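Local coordinates for replication initiation and membrane attachment protein (Geobacillus stearothermophilus 10, PDB 5WTN) that probably acts as a tetrameric primosomal protein in the initiation of DNA replication, forming a complex with a primosomal re-initiation protein, at residues T48-E52 with R65-M70; H4-A10 with L74-Y78; K28-L32 with L43-M47; L33-L37 with F127-V132. All coordinates share one frame; numbering follows the deposited sequence.

Contact 1 of 4, residues T48-E52 with R65-M70; sequences TLWGE and RLMALM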
# COMPACT_ATOMS: atom_id res chain seq x y z
N THR A 48 -5.72 -4.21 -14.64
CA THR A 48 -6.12 -5.59 -14.80
C THR A 48 -4.91 -6.53 -14.90
O THR A 48 -4.88 -7.58 -14.24
CB THR A 48 -7.13 -5.74 -15.98
OG1 THR A 48 -8.28 -4.92 -15.72
CG2 THR A 48 -7.57 -7.18 -16.13
N LEU A 49 -3.89 -6.17 -15.66
CA LEU A 49 -2.69 -7.00 -15.73
C LEU A 49 -1.98 -7.19 -14.37
O LEU A 49 -1.57 -8.29 -14.01
CB LEU A 49 -1.73 -6.45 -16.76
CG LEU A 49 -2.19 -6.73 -18.18
CD1 LEU A 49 -1.20 -6.22 -19.21
CD2 LEU A 49 -2.39 -8.23 -18.32
N TRP A 50 -1.88 -6.11 -13.62
CA TRP A 50 -1.34 -6.09 -12.26
C TRP A 50 -2.17 -6.98 -11.33
O TRP A 50 -1.60 -7.76 -10.57
CB TRP A 50 -1.29 -4.64 -11.78
CG TRP A 50 -0.87 -4.35 -10.35
CD1 TRP A 50 -0.42 -5.24 -9.41
CD2 TRP A 50 -0.85 -3.05 -9.71
NE1 TRP A 50 -0.12 -4.57 -8.23
CE2 TRP A 50 -0.38 -3.23 -8.39
CE3 TRP A 50 -1.17 -1.75 -10.13
CZ2 TRP A 50 -0.25 -2.16 -7.49
CZ3 TRP A 50 -1.04 -0.69 -9.24
CH2 TRP A 50 -0.58 -0.90 -7.93
N GLY A 51 -3.49 -6.86 -11.41
CA GLY A 51 -4.37 -7.74 -10.66
C GLY A 51 -4.19 -9.18 -11.09
O GLY A 51 -4.17 -10.09 -10.26
N GLU A 52 -4.05 -9.40 -12.40
CA GLU A 52 -3.90 -10.76 -12.92
C GLU A 52 -2.64 -11.42 -12.44
O GLU A 52 -2.61 -12.63 -12.25
CB GLU A 52 -3.96 -10.79 -14.45
CG GLU A 52 -5.36 -11.07 -15.02
CD GLU A 52 -5.80 -12.50 -14.78
OE1 GLU A 52 -5.83 -13.30 -15.74
OE2 GLU A 52 -6.14 -12.83 -13.62
N ARG A 65 -10.56 -14.75 -20.77
CA ARG A 65 -10.54 -14.32 -19.38
C ARG A 65 -10.38 -12.80 -19.21
O ARG A 65 -11.15 -12.17 -18.50
CB ARG A 65 -9.45 -15.06 -18.63
CG ARG A 65 -9.33 -14.70 -17.17
CD ARG A 65 -8.21 -15.51 -16.60
NE ARG A 65 -7.88 -15.17 -15.23
CZ ARG A 65 -7.55 -16.08 -14.32
NH1 ARG A 65 -7.56 -17.36 -14.66
NH2 ARG A 65 -7.23 -15.71 -13.08
N LEU A 66 -9.42 -12.22 -19.93
CA LEU A 66 -9.24 -10.77 -19.92
C LEU A 66 -10.48 -10.02 -20.41
O LEU A 66 -10.83 -8.97 -19.88
CB LEU A 66 -8.02 -10.38 -20.77
CG LEU A 66 -6.66 -10.46 -20.08
CD1 LEU A 66 -5.55 -10.03 -21.03
CD2 LEU A 66 -6.65 -9.63 -18.81
N MET A 67 -11.15 -10.58 -21.42
CA MET A 67 -12.33 -9.97 -22.00
C MET A 67 -13.44 -9.95 -20.96
O MET A 67 -14.19 -8.97 -20.84
CB MET A 67 -12.76 -10.70 -23.27
CG MET A 67 -11.75 -10.62 -24.42
SD MET A 67 -12.27 -11.48 -25.92
CE MET A 67 -13.73 -10.57 -26.24
N ALA A 68 -13.51 -11.05 -20.20
CA ALA A 68 -14.51 -11.21 -19.16
C ALA A 68 -14.22 -10.29 -17.97
O ALA A 68 -15.13 -9.64 -17.47
CB ALA A 68 -14.56 -12.63 -18.71
N LEU A 69 -12.97 -10.25 -17.52
CA LEU A 69 -12.60 -9.37 -16.42
C LEU A 69 -12.90 -7.89 -16.72
O LEU A 69 -13.49 -7.19 -15.89
CB LEU A 69 -11.14 -9.58 -16.04
CG LEU A 69 -10.92 -10.88 -15.27
CD1 LEU A 69 -9.43 -11.19 -15.05
CD2 LEU A 69 -11.65 -10.77 -13.95
N MET A 70 -12.52 -7.43 -17.90
CA MET A 70 -12.65 -6.01 -18.24
C MET A 70 -13.97 -5.68 -18.89
O MET A 70 -14.33 -4.50 -19.00
CB MET A 70 -11.49 -5.54 -19.13
CG MET A 70 -10.12 -5.66 -18.47
SD MET A 70 -8.79 -5.38 -19.61
CE MET A 70 -9.02 -3.63 -19.74
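Glu52 and Arg65 reach toward each other from opposite directions and form a salt bridge, with Glu52 OE1 2.8 Å from Arg65 NE. The Arg65 chain is extended as far as NE, its CG anti to the backbone N (chi1 -180°). Glu52 bends at chi2 to meet it. The carboxylate and guanidinium planes are 33° apart. A weak hydrogen bond from Arg65 NH2 to Glu52 OE2, 3.1 Å long, adds a second link. Glu52 OE1 is also hydrogen-bonded to the hydroxyl of Tyr14 on strand 13-17, so this buried carboxylate has two kinds of polar partner.

Next to the salt bridge the contact is mostly apolar. Leu69 CD1 lies across the Glu52 chain, 3.9 Å from Glu52 CD. Thr48 and Leu66 run alongside in opposite directions, and Thr48 CG2 meets Leu66 CD2 at 3.7 Å. Met70 CG lies against both branches of Thr48. Thr48 OG1 is hydrogen-bonded to Ala44 O and to Gln35 NE2 of the second subunit.

The two helix segments cross at 115°, their axes 11.4 Å apart. The chain order is consistent with a winged-helix core, in which helices 40-55 and 63-70 would be the first two; strand 13-17 joins its sheet.

Contact 2 of 4, residues H4-A10 with L74-Y78; sequences HWKELIA and LPDIY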
# COMPACT_ATOMS: atom_id res chain seq x y z
N HIS A 4 -5.79 -6.53 -35.22
CA HIS A 4 -5.31 -7.39 -34.14
C HIS A 4 -5.36 -8.89 -34.43
O HIS A 4 -4.58 -9.65 -33.85
CB HIS A 4 -6.18 -7.16 -32.93
CG HIS A 4 -7.59 -7.57 -33.14
ND1 HIS A 4 -8.09 -8.78 -32.70
CD2 HIS A 4 -8.60 -6.96 -33.80
CE1 HIS A 4 -9.36 -8.88 -33.05
NE2 HIS A 4 -9.69 -7.79 -33.72
N TRP A 5 -6.29 -9.31 -35.29
CA TRP A 5 -6.45 -10.74 -35.59
C TRP A 5 -5.23 -11.31 -36.29
O TRP A 5 -4.94 -12.51 -36.22
CB TRP A 5 -7.73 -10.99 -36.41
CG TRP A 5 -7.85 -10.06 -37.57
CD1 TRP A 5 -8.57 -8.90 -37.62
CD2 TRP A 5 -7.22 -10.20 -38.85
NE1 TRP A 5 -8.43 -8.32 -38.86
CE2 TRP A 5 -7.60 -9.09 -39.63
CE3 TRP A 5 -6.37 -11.16 -39.41
CZ2 TRP A 5 -7.15 -8.92 -40.94
CZ3 TRP A 5 -5.93 -10.99 -40.70
CH2 TRP A 5 -6.32 -9.87 -41.45
N LYS A 6 -4.50 -10.42 -36.97
CA LYS A 6 -3.25 -10.76 -37.65
C LYS A 6 -2.21 -11.29 -36.64
O LYS A 6 -1.31 -12.03 -37.01
CB LYS A 6 -2.76 -9.51 -38.38
CG LYS A 6 -1.66 -9.74 -39.41
CD LYS A 6 -2.16 -10.35 -40.70
CE LYS A 6 -1.06 -11.14 -41.40
NZ LYS A 6 -0.74 -12.40 -40.65
N GLU A 7 -2.39 -10.94 -35.37
CA GLU A 7 -1.47 -11.37 -34.32
C GLU A 7 -2.17 -12.07 -33.15
O GLU A 7 -1.74 -13.14 -32.72
CB GLU A 7 -0.65 -10.19 -33.81
CG GLU A 7 0.61 -9.91 -34.62
CD GLU A 7 1.06 -8.46 -34.51
OE1 GLU A 7 1.65 -7.95 -35.49
OE2 GLU A 7 0.82 -7.84 -33.46
N LEU A 8 -3.23 -11.46 -32.62
CA LEU A 8 -3.89 -11.97 -31.43
C LEU A 8 -5.32 -12.46 -31.69
O LEU A 8 -6.16 -11.72 -32.22
CB LEU A 8 -3.92 -10.85 -30.38
CG LEU A 8 -4.57 -11.06 -29.03
CD1 LEU A 8 -3.69 -11.94 -28.22
CD2 LEU A 8 -4.78 -9.71 -28.38
N ILE A 9 -5.61 -13.69 -31.29
CA ILE A 9 -6.98 -14.21 -31.34
C ILE A 9 -7.42 -14.69 -29.95
O ILE A 9 -6.58 -14.95 -29.10
CB ILE A 9 -7.16 -15.34 -32.38
CG1 ILE A 9 -6.28 -16.54 -32.04
CG2 ILE A 9 -6.81 -14.85 -33.76
CD1 ILE A 9 -6.40 -17.66 -33.02
N ALA A 10 -8.73 -14.81 -29.73
CA ALA A 10 -9.26 -15.08 -28.39
C ALA A 10 -8.74 -16.34 -27.72
O ALA A 10 -8.70 -16.41 -26.49
CB ALA A 10 -10.77 -15.08 -28.40
N LEU A 74 -11.35 -8.02 -27.79
CA LEU A 74 -9.94 -8.09 -28.18
C LEU A 74 -9.37 -6.85 -28.89
O LEU A 74 -8.27 -6.41 -28.55
CB LEU A 74 -9.67 -9.32 -29.03
CG LEU A 74 -9.32 -10.61 -28.30
CD1 LEU A 74 -8.53 -11.54 -29.20
CD2 LEU A 74 -8.55 -10.32 -27.03
N PRO A 75 -10.09 -6.30 -29.90
CA PRO A 75 -9.51 -5.17 -30.63
C PRO A 75 -9.08 -4.05 -29.72
O PRO A 75 -7.98 -3.52 -29.86
CB PRO A 75 -10.68 -4.69 -31.48
CG PRO A 75 -11.40 -5.91 -31.79
CD PRO A 75 -11.35 -6.73 -30.52
N ASP A 76 -9.94 -3.72 -28.77
CA ASP A 76 -9.60 -2.71 -27.79
C ASP A 76 -8.46 -3.16 -26.89
O ASP A 76 -7.43 -2.47 -26.80
CB ASP A 76 -10.83 -2.38 -27.00
CG ASP A 76 -11.94 -1.86 -27.89
OD1 ASP A 76 -12.76 -2.69 -28.36
OD2 ASP A 76 -11.95 -0.63 -28.14
N ILE A 77 -8.60 -4.32 -26.25
CA ILE A 77 -7.50 -4.83 -25.45
C ILE A 77 -6.19 -4.75 -26.21
O ILE A 77 -5.17 -4.35 -25.65
CB ILE A 77 -7.68 -6.30 -25.06
CG1 ILE A 77 -8.75 -6.44 -24.00
CG2 ILE A 77 -6.40 -6.87 -24.51
CD1 ILE A 77 -9.06 -7.90 -23.74
N TYR A 78 -6.21 -5.10 -27.50
CA TYR A 78 -4.98 -5.19 -28.28
C TYR A 78 -4.42 -3.81 -28.52
O TYR A 78 -3.22 -3.58 -28.46
CB TYR A 78 -5.23 -5.88 -29.62
CG TYR A 78 -4.02 -5.90 -30.53
CD1 TYR A 78 -3.05 -6.87 -30.39
CD2 TYR A 78 -3.86 -4.95 -31.53
CE1 TYR A 78 -1.94 -6.89 -31.21
CE2 TYR A 78 -2.76 -4.97 -32.36
CZ TYR A 78 -1.81 -5.95 -32.19
OH TYR A 78 -0.70 -5.99 -33.00
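Tyr78 and His4 meet with His4 CB over one face of the Tyr78 ring, 3.8 Å from its centroid, as a CH-pi contact. Tyr78 is buried, and with Leu8 and Leu74 it makes the tightly packed side. Leu8 CD2 comes to the edge of the Tyr78 ring, 3.9 Å from Tyr78 CD1. Leu8 CG also packs on Leu74 CD1 at 4.0 Å. The same Leu74 methyl touches the backbone from Ile9 to Ala10, and Leu74 leans on His63 and Met67 of helix 63-70.

The outer edge is looser. The His4 CG lies between its backbone N and carbonyl carbon (chi1 65°), and this swings the imidazole over the exposed Pro75. Pro75 CD is 4.1 Å from the centroid of the His4 ring, above its face. Glu7, partly exposed, belongs to this edge too. Tyr78 OH donates a hydrogen bond to Glu7 OE2, which lies in the ring plane. The modelled length of 2.4 Å is too short to be taken literally. Glu7 OE1 makes a salt bridge to Arg159 of the third subunit. A phenylalanine in place of Tyr78 would probably leave Glu7 OE2 without its hydroxyl partner within this contact. The chemistry implies an apolar anchor for the N-terminal loop, and a single carboxylate, Glu7, that ties Tyr78 to Arg159 of the third subunit.

Contact 3 of 4, residues K28-L32 with L43-M47; sequences KVLTL and LALYM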
# COMPACT_ATOMS: atom_id res chain seq x y z
N LYS A 28 -0.33 6.24 -8.49
CA LYS A 28 -0.63 7.66 -8.65
C LYS A 28 0.05 8.19 -9.90
O LYS A 28 -0.54 8.95 -10.67
CB LYS A 28 -0.16 8.44 -7.42
CG LYS A 28 -0.63 7.86 -6.10
CD LYS A 28 -0.55 8.89 -4.98
CE LYS A 28 -0.46 8.22 -3.62
NZ LYS A 28 -0.35 9.22 -2.52
N VAL A 29 1.29 7.77 -10.11
CA VAL A 29 2.05 8.14 -11.29
C VAL A 29 1.30 7.65 -12.53
O VAL A 29 1.23 8.34 -13.54
CB VAL A 29 3.46 7.53 -11.28
CG1 VAL A 29 4.15 7.75 -12.62
CG2 VAL A 29 4.28 8.13 -10.15
N LEU A 30 0.74 6.45 -12.42
CA LEU A 30 -0.07 5.90 -13.49
C LEU A 30 -1.31 6.73 -13.74
O LEU A 30 -1.67 7.02 -14.87
CB LEU A 30 -0.49 4.49 -13.16
CG LEU A 30 0.62 3.47 -13.42
CD1 LEU A 30 0.31 2.23 -12.61
CD2 LEU A 30 0.74 3.16 -14.91
N THR A 31 -1.98 7.11 -12.67
CA THR A 31 -3.22 7.82 -12.83
C THR A 31 -3.02 9.26 -13.23
O THR A 31 -3.83 9.79 -14.00
CB THR A 31 -4.05 7.77 -11.58
OG1 THR A 31 -4.07 6.42 -11.08
CG2 THR A 31 -5.48 8.21 -11.88
N LEU A 32 -2.00 9.91 -12.68
CA LEU A 32 -1.80 11.34 -12.91
C LEU A 32 -0.81 11.76 -13.98
O LEU A 32 -0.82 12.90 -14.42
CB LEU A 32 -1.47 12.04 -11.61
CG LEU A 32 -2.42 11.69 -10.47
CD1 LEU A 32 -1.97 12.44 -9.24
CD2 LEU A 32 -3.83 12.06 -10.82
N LEU A 43 -5.01 2.53 -19.04
CA LEU A 43 -4.81 2.47 -17.60
C LEU A 43 -5.50 1.25 -17.00
O LEU A 43 -4.91 0.53 -16.16
CB LEU A 43 -5.28 3.76 -16.91
CG LEU A 43 -5.08 3.80 -15.38
CD1 LEU A 43 -3.63 4.07 -15.01
CD2 LEU A 43 -5.98 4.79 -14.69
N ALA A 44 -6.74 1.00 -17.42
CA ALA A 44 -7.46 -0.13 -16.86
C ALA A 44 -6.81 -1.46 -17.24
O ALA A 44 -6.72 -2.36 -16.40
CB ALA A 44 -8.89 -0.12 -17.26
N LEU A 45 -6.35 -1.60 -18.48
CA LEU A 45 -5.68 -2.82 -18.86
C LEU A 45 -4.45 -3.06 -17.98
O LEU A 45 -4.11 -4.21 -17.65
CB LEU A 45 -5.27 -2.76 -20.33
CG LEU A 45 -4.44 -3.93 -20.88
CD1 LEU A 45 -5.13 -5.26 -20.70
CD2 LEU A 45 -4.16 -3.70 -22.33
N TYR A 46 -3.76 -1.98 -17.61
CA TYR A 46 -2.55 -2.11 -16.83
C TYR A 46 -2.94 -2.55 -15.41
O TYR A 46 -2.29 -3.41 -14.81
CB TYR A 46 -1.79 -0.79 -16.81
CG TYR A 46 -0.46 -0.86 -16.10
CD1 TYR A 46 0.69 -1.25 -16.77
CD2 TYR A 46 -0.35 -0.54 -14.75
CE1 TYR A 46 1.91 -1.32 -16.13
CE2 TYR A 46 0.89 -0.61 -14.09
CZ TYR A 46 2.02 -0.99 -14.79
OH TYR A 46 3.25 -1.07 -14.17
N MET A 47 -4.02 -1.97 -14.91
CA MET A 47 -4.56 -2.35 -13.60
C MET A 47 -4.96 -3.82 -13.62
O MET A 47 -4.60 -4.58 -12.73
CB MET A 47 -5.75 -1.47 -13.24
CG MET A 47 -5.41 -0.00 -13.03
SD MET A 47 -4.32 0.26 -11.61
CE MET A 47 -2.72 0.07 -12.38
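Leu43 opens the contact by setting its CD1 methyl against Leu30, 3.7 Å from Leu30 CB and close to the carbonyl of the same residue. Its CG is anti to the backbone N (chi1 -179°), which carries the branch across to the other helix. The second methyl, CD2, lies beside Thr31. The Thr31 hydroxyl is held by Arg27 O, one turn back.

One turn on, Tyr46 presents a ring face. Leu30 CD2 stands over it, 4.1 Å from the centroid and 24° off the normal, in a CH-pi contact. Leu30 CD1 rests nearer the rim, beside Tyr46 CE2. Met47 follows. Its chain folds back at chi2 and chi3, and CE ends 3.7 Å from Leu30 CD1. Cutting Leu30 back to an alanine is likely to leave the face of the Tyr46 ring without its methyl and Met47 CE without its partner on this helix.

The segments run nearly antiparallel, at 161°, with their axes 11.0 Å apart. They form the helical hairpin of helices 24-38 and 40-55. Tyr46 also packs on Leu84 of helix 74-86 and on Leu89 and Pro112, and its hydroxyl bonds to Arg110 O, just after strand 104-109. Thr31 packs on Met47 of the second subunit.

Contact 4 of 4, residues L33-L37 with F127-V132; sequences LYQPL and FLRRQV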
# COMPACT_ATOMS: atom_id res chain seq x y z
N LEU A 33 0.05 10.85 -14.41
CA LEU A 33 1.18 11.25 -15.26
C LEU A 33 1.12 10.53 -16.59
O LEU A 33 1.20 11.12 -17.67
CB LEU A 33 2.53 11.06 -14.56
CG LEU A 33 2.85 11.94 -13.34
CD1 LEU A 33 4.26 11.65 -12.89
CD2 LEU A 33 2.66 13.40 -13.65
N TYR A 34 1.07 9.21 -16.50
CA TYR A 34 0.87 8.38 -17.66
C TYR A 34 -0.51 8.46 -18.28
O TYR A 34 -0.62 8.40 -19.50
CB TYR A 34 1.16 6.95 -17.29
CG TYR A 34 2.63 6.65 -17.25
CD1 TYR A 34 3.39 7.01 -16.17
CD2 TYR A 34 3.25 5.98 -18.30
CE1 TYR A 34 4.74 6.72 -16.13
CE2 TYR A 34 4.59 5.68 -18.25
CZ TYR A 34 5.33 6.06 -17.17
OH TYR A 34 6.66 5.77 -17.13
N GLN A 35 -1.56 8.57 -17.48
CA GLN A 35 -2.91 8.50 -18.04
C GLN A 35 -3.22 9.58 -19.05
O GLN A 35 -3.78 9.27 -20.08
CB GLN A 35 -3.99 8.47 -16.97
CG GLN A 35 -5.33 7.95 -17.48
CD GLN A 35 -6.45 8.14 -16.47
OE1 GLN A 35 -7.63 7.88 -16.74
NE2 GLN A 35 -6.09 8.57 -15.28
N PRO A 36 -2.86 10.85 -18.77
CA PRO A 36 -3.10 11.84 -19.82
C PRO A 36 -2.43 11.50 -21.16
O PRO A 36 -2.96 11.84 -22.22
CB PRO A 36 -2.50 13.11 -19.24
CG PRO A 36 -2.71 12.95 -17.78
CD PRO A 36 -2.46 11.49 -17.50
N LEU A 37 -1.30 10.81 -21.13
CA LEU A 37 -0.65 10.45 -22.37
C LEU A 37 -1.29 9.23 -23.05
O LEU A 37 -1.54 9.28 -24.26
CB LEU A 37 0.85 10.25 -22.14
CG LEU A 37 1.64 11.49 -21.66
CD1 LEU A 37 3.15 11.29 -21.80
CD2 LEU A 37 1.20 12.76 -22.37
N PHE A 127 5.26 16.41 -23.79
CA PHE A 127 3.95 15.84 -24.07
C PHE A 127 2.93 16.08 -22.96
O PHE A 127 1.81 16.51 -23.22
CB PHE A 127 4.05 14.35 -24.31
CG PHE A 127 4.64 14.00 -25.62
CD1 PHE A 127 4.29 14.70 -26.76
CD2 PHE A 127 5.56 12.97 -25.72
CE1 PHE A 127 4.84 14.37 -27.97
CE2 PHE A 127 6.12 12.64 -26.93
CZ PHE A 127 5.76 13.34 -28.06
N LEU A 128 3.30 15.81 -21.72
CA LEU A 128 2.36 15.96 -20.63
C LEU A 128 1.87 17.41 -20.47
O LEU A 128 0.67 17.64 -20.26
CB LEU A 128 2.92 15.40 -19.33
CG LEU A 128 1.90 15.46 -18.19
CD1 LEU A 128 0.76 14.51 -18.41
CD2 LEU A 128 2.53 15.20 -16.86
N ARG A 129 2.78 18.37 -20.57
CA ARG A 129 2.43 19.79 -20.48
C ARG A 129 1.33 20.15 -21.47
O ARG A 129 0.32 20.75 -21.08
CB ARG A 129 3.66 20.68 -20.72
CG ARG A 129 3.57 22.08 -20.11
CD ARG A 129 4.84 22.88 -20.36
NE ARG A 129 6.04 22.15 -19.97
CZ ARG A 129 7.11 21.95 -20.76
NH1 ARG A 129 7.14 22.47 -22.00
NH2 ARG A 129 8.16 21.25 -20.32
N ARG A 130 1.52 19.77 -22.73
CA ARG A 130 0.58 20.07 -23.81
C ARG A 130 -0.78 19.46 -23.56
O ARG A 130 -1.79 20.09 -23.81
CB ARG A 130 1.13 19.56 -25.16
CG ARG A 130 0.08 19.42 -26.27
CD ARG A 130 -0.53 20.76 -26.67
NE ARG A 130 -1.76 20.63 -27.45
CZ ARG A 130 -2.47 21.66 -27.90
NH1 ARG A 130 -2.06 22.90 -27.64
NH2 ARG A 130 -3.57 21.47 -28.61
N GLN A 131 -0.80 18.22 -23.09
CA GLN A 131 -2.05 17.47 -22.97
C GLN A 131 -2.84 17.78 -21.71
O GLN A 131 -4.03 17.48 -21.62
CB GLN A 131 -1.77 15.96 -23.06
CG GLN A 131 -2.90 15.10 -22.53
CD GLN A 131 -4.01 14.89 -23.55
OE1 GLN A 131 -5.17 14.70 -23.19
NE2 GLN A 131 -3.65 14.93 -24.83
N VAL A 132 -2.18 18.38 -20.73
CA VAL A 132 -2.79 18.69 -19.46
C VAL A 132 -2.91 20.19 -19.17
O VAL A 132 -3.69 20.61 -18.31
CB VAL A 132 -1.97 17.97 -18.36
CG1 VAL A 132 -1.39 18.94 -17.35
CG2 VAL A 132 -2.79 16.86 -17.73
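Leu128 has its CG anti to the backbone N (chi1 -176°), and a chi2 of 69° spreads its two methyls over helix 24-38. CD1 goes to Pro36, 3.6 Å from Pro36 CB. CD2 goes to Leu33, 3.7 Å from Leu33 CD2. In Leu37 CG is instead anti to the carbonyl carbon (chi1 -62°), which brings CD2 to 3.8 Å from Phe127 CB and just as near the backbone at Leu128. The Phe127 ring itself leads away from the contact.

Pro36 touches three residues of helix 122-132. Besides Leu128, its CG meets Val132 CG2 at 3.9 Å, and the aliphatic part of Gln131 covers its carbonyl and CB. Helix 24-38 is kinked here, where the proline N has no hydrogen to give and Leu37 N makes only a weak bond, to Tyr34 O.

The segment axes cross at 69° and come within 9.4 Å. This joins helix 24-38, which lies between strand 13-17 and the probable winged-helix core, to helix 122-132, which follows that core. Helices 115-119 and 134-143 flank the same apolar cluster: Phe118 and Leu140 touch both Leu33 and Leu128. Pro36 also packs on Ala68 of the second subunit. Leu285 of the third subunit lies against Leu37 and Phe127.

Contacts 3 and 4 share helix 24-38, and their centres are about 13 Å apart. Contacts 1 and 3 share helix 40-55, with centres about 14 Å apart. Contact 1 also adjoins contact 2, centres about 15 Å apart, where Leu66 and Met67 of helix 63-70 pack on helix 74-86. Contacts 2 and 4 are the most distant pair, about 26 Å between centres. Along the chain, contact 3 closes before contact 1 opens, and both are nested within the loop closed by contact 2. Contact 4 crosses contacts 2 and 3. Contacts 1, 3 and 4 touch the second subunit, and contacts 2 and 4 the third. The internal packing of this domain is thus continuous with tetramer assembly.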